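Local coordinates for periplasmic binding protein/LacI transcriptional regulator (Shewanella sp. ANA-3, PDB 5OCP) that binds L-arabinofuranose, in both its alpha and beta forms, as the periplasmic component of an arabinose ABC transporter, at residues A24-Q28 with R29-L33. Residues are numbered along the deposited sequence; the frame is centred on the assembly and turned at random.
Sequences AEAKQ and RGIDL
Arg-29 meets Glu-25 where helix 13-29 ends in a Schellman motif and the chain turns into strand 32-37, the second strand of the beta-alpha-beta unit that strand 2-7 begins. Start at the arginine's CB: it and CG each sit 3.5 Å from Glu-25 O, and Arg-29 CD comes closer, to 3.3 Å from the same Glu-25 O. This run along the last helical turn follows from chi1 of -69°, which sets CG beside the backbone N, and from the extended chain as far as NE. NE stands 4.0 Å from Glu-25 O, which lies at the guanidinium edge near its plane; the hydrogen bond to that oxygen comes from Arg-29 N. Beyond NE, NH1 forms a salt bridge to Asp-253 on helix 248-259, whose Phe-252 also touches Glu-25, Ala-26, Arg-29 and Ile-31.

Gly-30 then takes positive phi (66°), and its N donates a hydrogen bond to Lys-27 O, 3.2 Å away, from above the carbonyl plane. Ile-31 N reaches back to Ala-26 O in a nearly straight hydrogen bond, 2.9 Å long. Beside the Ala-26 carbonyl that takes this bond, the residue's buried methyl packs on the turn and the strand: Ala-26 CB lies 4.1 Å from Ile-31 CB and 3.9 Å from Leu-33 CB.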
loop_
_atom_site.group_PDB
_atom_site.type_symbol
_atom_site.label_atom_id
_atom_site.label_comp_id
_atom_site.label_asym_id
_atom_site.label_seq_id
_atom_site.Cartn_x
_atom_site.Cartn_y
_atom_site.Cartn_z
ATOM N N ALA A 24 -5.287 -16.129 5.402
ATOM C CA ALA A 24 -6.526 -16.306 6.174
ATOM C C ALA A 24 -7.772 -16.442 5.278
ATOM O O ALA A 24 -8.637 -17.310 5.606
ATOM C CB ALA A 24 -6.693 -15.182 7.171
ATOM N N GLU A 25 -7.922 -15.642 4.203
ATOM C CA GLU A 25 -9.043 -15.740 3.299
ATOM C C GLU A 25 -8.978 -17.080 2.523
ATOM O O GLU A 25 -10.041 -17.739 2.277
ATOM C CB GLU A 25 -9.113 -14.624 2.307
ATOM C CG GLU A 25 -9.434 -13.244 2.940
ATOM C CD GLU A 25 -8.909 -12.056 2.114
ATOM O OE1 GLU A 25 -7.720 -11.982 1.637
ATOM O OE2 GLU A 25 -9.705 -11.178 1.914
ATOM N N ALA A 26 -7.790 -17.467 2.112
ATOM C CA ALA A 26 -7.688 -18.783 1.437
ATOM C C ALA A 26 -8.187 -19.921 2.331
ATOM O O ALA A 26 -8.932 -20.797 1.895
ATOM C CB ALA A 26 -6.264 -19.082 1.000
ATOM N N LYS A 27 -7.776 -19.891 3.558
ATOM C CA LYS A 27 -8.115 -20.929 4.534
ATOM C C LYS A 27 -9.617 -20.962 4.734
ATOM O O LYS A 27 -10.223 -22.071 4.763
ATOM C CB LYS A 27 -7.404 -20.685 5.857
ATOM C CG LYS A 27 -7.495 -21.858 6.824
ATOM C CD LYS A 27 -7.458 -21.416 8.278
ATOM C CE LYS A 27 -8.000 -22.493 9.235
ATOM N NZ LYS A 27 -8.933 -21.878 10.235
ATOM N N GLN A 28 -10.233 -19.774 4.814
ATOM C CA GLN A 28 -11.670 -19.711 5.008
ATOM C C GLN A 28 -12.391 -20.385 3.880
ATOM O O GLN A 28 -13.435 -21.020 4.098
ATOM C CB GLN A 28 -12.139 -18.254 5.066
ATOM C CG GLN A 28 -13.626 -18.139 5.374
ATOM C CD GLN A 28 -14.175 -16.766 5.271
ATOM O OE1 GLN A 28 -13.809 -15.988 4.402
ATOM N NE2 GLN A 28 -15.066 -16.431 6.210
ATOM N N ARG A 29 -11.885 -20.202 2.661
ATOM C CA ARG A 29 -12.518 -20.679 1.454
ATOM C C ARG A 29 -12.070 -22.102 1.010
ATOM O O ARG A 29 -12.543 -22.558 -0.000
ATOM C CB ARG A 29 -12.267 -19.699 0.345
ATOM C CG ARG A 29 -12.990 -18.387 0.543
ATOM C CD ARG A 29 -12.298 -17.264 -0.152
ATOM N NE ARG A 29 -12.957 -15.995 0.112
ATOM C CZ ARG A 29 -13.869 -15.446 -0.675
ATOM N NH1 ARG A 29 -14.260 -16.041 -1.810
ATOM N NH2 ARG A 29 -14.416 -14.270 -0.297
ATOM N N GLY A 30 -11.227 -22.729 1.782
ATOM C CA GLY A 30 -10.682 -24.069 1.533
ATOM C C GLY A 30 -9.805 -24.122 0.338
ATOM O O GLY A 30 -9.745 -25.131 -0.368
ATOM N N ILE A 31 -9.108 -23.025 0.072
ATOM C CA ILE A 31 -8.273 -22.909 -1.101
ATOM C C ILE A 31 -6.830 -23.290 -0.766
ATOM O O ILE A 31 -6.307 -22.937 0.313
ATOM C CB ILE A 31 -8.280 -21.445 -1.624
ATOM C CG1 ILE A 31 -9.561 -21.195 -2.412
ATOM C CG2 ILE A 31 -7.098 -21.229 -2.547
ATOM C CD1 ILE A 31 -9.825 -19.769 -2.692
ATOM N N ASP A 32 -6.191 -24.026 -1.663
ATOM C CA ASP A 32 -4.779 -24.448 -1.483
ATOM C C ASP A 32 -3.893 -23.320 -2.050
ATOM O O ASP A 32 -3.765 -23.159 -3.269
ATOM C CB ASP A 32 -4.516 -25.774 -2.230
ATOM C CG ASP A 32 -3.028 -26.112 -2.392
ATOM O OD1 ASP A 32 -2.188 -25.802 -1.491
ATOM O OD2 ASP A 32 -2.738 -26.734 -3.457
ATOM N N LEU A 33 -3.314 -22.558 -1.153
ATOM C CA LEU A 33 -2.649 -21.296 -1.556
ATOM C C LEU A 33 -1.172 -21.611 -1.644
ATOM O O LEU A 33 -0.539 -21.960 -0.644
ATOM C CB LEU A 33 -2.879 -20.206 -0.530
ATOM C CG LEU A 33 -2.387 -18.845 -0.980
ATOM C CD1 LEU A 33 -3.216 -18.287 -2.111
ATOM C CD2 LEU A 33 -2.328 -17.842 0.173
#